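Local coordinates for cytidylate kinase-like family protein (Eubacterium ventriosum, PDB 3FDI) that is of unknown function but, as a cytidylate kinase-like member of the P-loop NTPase clan, probably binds nucleotide and transfers a phosphoryl group, at residues L21-Y30 with V185-I196. Sequence-based numbering, arbitrary orientation.
Sequences LVAKKLAEHY and VDTATDMIIKYI
Val22 and Leu26 of helix 19-30 set their branches among Val185, Thr189, Ile192 and Ile193 of helix 185-197; the axes of segments 21-30 and 185-196 cross at -51° and approach to 9.4 Å. Val22 CG1, anti to the backbone N (chi1 175°), passes alongside Thr189 to meet Ile192 CD1 at 3.7 Å, while its CG2 presses on Val185 CG1 at 3.4 Å, a tight carbon pair. Leu26 straddles Ile192: CD1 and CD2 both touch Ile192 CG2, and CD2 also reaches Ile193 CG1 at 3.7 Å. Thr189 fills the point of nearest backbone approach, its CG2 against Lys25 CB and Leu26 CD2; its hydroxyl, though facing Val22, is turned back to donate to Val185 O (OG1 to O 2.7 Å), which the Thr189 amide grips from the opposite face of the carbonyl plane. With an alanine here, the loss of CG2 and OG1 is likely to leave a gap beside Lys25 CB, Leu26 CD2 and Val22, and Val185 O without its side-chain donor. Rings close the C-terminal end. Ile193 CD1 sits over the centre of one His29 face, a CH-pi contact at 3.9 Å from the centroid, and the Tyr30 ring comes obliquely to Ile193 and Ile196, its OH 3.4 Å from Ile196 CB and hydrogen-bonded to Asp197. The charged contact lies near the start of 185-196, where Lys25, extended beyond CG, runs over Val185 CG1 to a salt bridge with Asp186; its NZ to OD2 distance, 2.5 Å, is unusually short and its exact value doubtful. Beneath, Leu26 rests on Ile9 and Ile11, and Ile192 on Ile178 and Ile123, so both helices cover the same side of the parallel sheet of this P-loop-type fold. What results is a largely apolar seam packed on the sheet, with the ion pair and the histidine at its more exposed margin.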
# COMPACT_ATOMS: atom_id res chain seq x y z
N LEU B 21 9.45 23.73 -12.20
CA LEU B 21 10.58 24.36 -12.86
C LEU B 21 11.14 23.45 -13.93
O LEU B 21 11.51 23.91 -14.98
CB LEU B 21 11.71 24.66 -11.88
CG LEU B 21 11.50 25.65 -10.75
CD1 LEU B 21 12.83 26.03 -10.05
CD2 LEU B 21 10.80 26.93 -11.29
N VAL B 22 11.22 22.15 -13.66
CA VAL B 22 11.66 21.20 -14.69
C VAL B 22 10.67 21.19 -15.87
O VAL B 22 11.07 21.23 -17.05
CB VAL B 22 11.84 19.81 -14.11
CG1 VAL B 22 12.16 18.79 -15.19
CG2 VAL B 22 12.91 19.81 -13.02
N ALA B 23 9.39 21.12 -15.56
CA ALA B 23 8.35 21.12 -16.62
C ALA B 23 8.51 22.37 -17.52
O ALA B 23 8.58 22.28 -18.75
CB ALA B 23 7.00 21.04 -16.03
N LYS B 24 8.60 23.54 -16.89
CA LYS B 24 8.89 24.80 -17.60
C LYS B 24 10.17 24.77 -18.43
O LYS B 24 10.16 25.12 -19.60
CB LYS B 24 8.98 25.94 -16.56
CG LYS B 24 8.90 27.34 -17.10
CD LYS B 24 8.26 28.23 -16.01
CE LYS B 24 8.49 29.74 -16.21
NZ LYS B 24 9.66 30.25 -15.41
N LYS B 25 11.27 24.37 -17.82
CA LYS B 25 12.53 24.25 -18.55
C LYS B 25 12.44 23.32 -19.76
O LYS B 25 12.89 23.68 -20.85
CB LYS B 25 13.68 23.87 -17.61
CG LYS B 25 14.02 25.04 -16.66
CD LYS B 25 15.02 24.71 -15.55
CE LYS B 25 15.69 26.03 -15.06
NZ LYS B 25 16.66 25.86 -13.94
N LEU B 26 11.82 22.18 -19.61
CA LEU B 26 11.56 21.28 -20.74
C LEU B 26 10.71 21.96 -21.84
O LEU B 26 11.05 21.87 -23.03
CB LEU B 26 10.85 20.00 -20.25
CG LEU B 26 11.67 19.05 -19.38
CD1 LEU B 26 10.78 17.95 -18.63
CD2 LEU B 26 12.82 18.42 -20.25
N ALA B 27 9.61 22.62 -21.46
CA ALA B 27 8.70 23.24 -22.43
C ALA B 27 9.45 24.28 -23.26
O ALA B 27 9.32 24.36 -24.48
CB ALA B 27 7.46 23.88 -21.72
N GLU B 28 10.27 25.06 -22.58
CA GLU B 28 11.12 26.03 -23.24
C GLU B 28 12.17 25.38 -24.12
O GLU B 28 12.44 25.88 -25.18
CB GLU B 28 11.82 26.94 -22.21
CG GLU B 28 10.91 28.05 -21.65
CD GLU B 28 11.48 28.73 -20.41
OE1 GLU B 28 12.66 28.47 -20.05
OE2 GLU B 28 10.73 29.49 -19.78
N HIS B 29 12.77 24.27 -23.69
CA HIS B 29 13.81 23.65 -24.51
C HIS B 29 13.25 23.14 -25.82
O HIS B 29 13.87 23.31 -26.87
CB HIS B 29 14.49 22.49 -23.80
CG HIS B 29 15.53 21.81 -24.65
ND1 HIS B 29 15.28 20.69 -25.40
CD2 HIS B 29 16.84 22.11 -24.85
CE1 HIS B 29 16.38 20.31 -26.01
NE2 HIS B 29 17.35 21.15 -25.69
N TYR B 30 12.08 22.52 -25.76
CA TYR B 30 11.44 22.01 -26.95
C TYR B 30 10.47 23.00 -27.58
O TYR B 30 9.83 22.69 -28.56
CB TYR B 30 10.72 20.71 -26.61
CG TYR B 30 11.65 19.56 -26.33
CD1 TYR B 30 12.41 18.99 -27.34
CD2 TYR B 30 11.75 19.02 -25.05
CE1 TYR B 30 13.27 17.90 -27.08
CE2 TYR B 30 12.60 17.94 -24.78
CZ TYR B 30 13.36 17.39 -25.79
OH TYR B 30 14.20 16.36 -25.49
N VAL B 185 18.01 21.42 -10.64
CA VAL B 185 16.92 21.37 -11.63
C VAL B 185 17.43 21.31 -13.08
O VAL B 185 16.83 20.67 -13.93
CB VAL B 185 15.93 22.60 -11.46
CG1 VAL B 185 14.81 22.58 -12.51
CG2 VAL B 185 15.32 22.59 -10.07
N ASP B 186 18.52 22.01 -13.35
CA ASP B 186 19.15 21.94 -14.66
C ASP B 186 19.68 20.57 -14.99
O ASP B 186 19.61 20.17 -16.14
CB ASP B 186 20.24 22.98 -14.81
CG ASP B 186 19.70 24.28 -15.34
OD1 ASP B 186 20.29 24.82 -16.27
OD2 ASP B 186 18.65 24.73 -14.87
N THR B 187 20.17 19.82 -14.00
CA THR B 187 20.73 18.51 -14.24
C THR B 187 19.63 17.50 -14.54
O THR B 187 19.77 16.71 -15.45
CB THR B 187 21.61 18.02 -13.08
OG1 THR B 187 22.80 18.83 -12.99
CG2 THR B 187 22.04 16.55 -13.30
N ALA B 188 18.54 17.54 -13.75
CA ALA B 188 17.33 16.74 -13.99
C ALA B 188 16.71 17.03 -15.36
O ALA B 188 16.35 16.13 -16.08
CB ALA B 188 16.31 16.99 -12.86
N THR B 189 16.59 18.28 -15.72
CA THR B 189 16.01 18.64 -17.00
C THR B 189 16.84 18.03 -18.14
O THR B 189 16.29 17.43 -19.08
CB THR B 189 15.90 20.18 -17.12
OG1 THR B 189 15.12 20.66 -16.01
CG2 THR B 189 15.27 20.60 -18.41
N ASP B 190 18.18 18.13 -18.03
CA ASP B 190 19.10 17.64 -19.09
C ASP B 190 18.99 16.14 -19.24
O ASP B 190 19.09 15.62 -20.35
CB ASP B 190 20.57 17.99 -18.83
CG ASP B 190 20.90 19.50 -19.04
OD1 ASP B 190 20.12 20.30 -19.63
OD2 ASP B 190 21.99 19.90 -18.57
N MSE B 191 18.81 15.45 -18.13
CA MSE B 191 18.75 14.02 -18.16
C MSE B 191 17.45 13.56 -18.82
O MSE B 191 17.43 12.48 -19.43
CB MSE B 191 18.80 13.47 -16.75
CG MSE B 191 20.12 13.74 -16.05
SE MSE B 191 20.02 13.27 -14.16
CE MSE B 191 19.69 11.38 -14.38
N ILE B 192 16.36 14.34 -18.66
CA ILE B 192 15.07 13.99 -19.26
C ILE B 192 15.18 14.20 -20.76
O ILE B 192 14.68 13.38 -21.55
CB ILE B 192 13.88 14.83 -18.66
CG1 ILE B 192 13.63 14.40 -17.21
CG2 ILE B 192 12.60 14.67 -19.52
CD1 ILE B 192 12.76 15.35 -16.39
N ILE B 193 15.89 15.25 -21.15
CA ILE B 193 16.08 15.58 -22.57
C ILE B 193 16.93 14.48 -23.27
O ILE B 193 16.68 14.08 -24.42
CB ILE B 193 16.79 16.94 -22.72
CG1 ILE B 193 15.89 18.09 -22.28
CG2 ILE B 193 17.32 17.12 -24.16
CD1 ILE B 193 16.69 19.33 -21.98
N LYS B 194 17.94 14.01 -22.57
CA LYS B 194 18.76 12.90 -23.07
C LYS B 194 17.91 11.65 -23.25
O LYS B 194 17.98 10.99 -24.28
CB LYS B 194 19.90 12.64 -22.09
CG LYS B 194 20.89 11.50 -22.45
CD LYS B 194 22.08 11.53 -21.48
CE LYS B 194 23.39 10.98 -22.02
NZ LYS B 194 24.02 11.74 -23.13
N TYR B 195 17.08 11.32 -22.25
CA TYR B 195 16.19 10.18 -22.39
C TYR B 195 15.36 10.33 -23.68
O TYR B 195 15.29 9.42 -24.54
CB TYR B 195 15.27 10.06 -21.15
CG TYR B 195 14.42 8.82 -21.12
CD1 TYR B 195 14.83 7.69 -20.41
CD2 TYR B 195 13.22 8.76 -21.78
CE1 TYR B 195 14.06 6.56 -20.34
CE2 TYR B 195 12.44 7.59 -21.72
CZ TYR B 195 12.88 6.51 -20.99
OH TYR B 195 12.14 5.35 -20.92
N ILE B 196 14.74 11.49 -23.82
CA ILE B 196 13.79 11.75 -24.92
C ILE B 196 14.47 11.67 -26.27
O ILE B 196 13.97 11.01 -27.20
CB ILE B 196 13.09 13.18 -24.78
CG1 ILE B 196 12.21 13.22 -23.54
CG2 ILE B 196 12.30 13.51 -26.01
CD1 ILE B 196 11.82 14.59 -23.13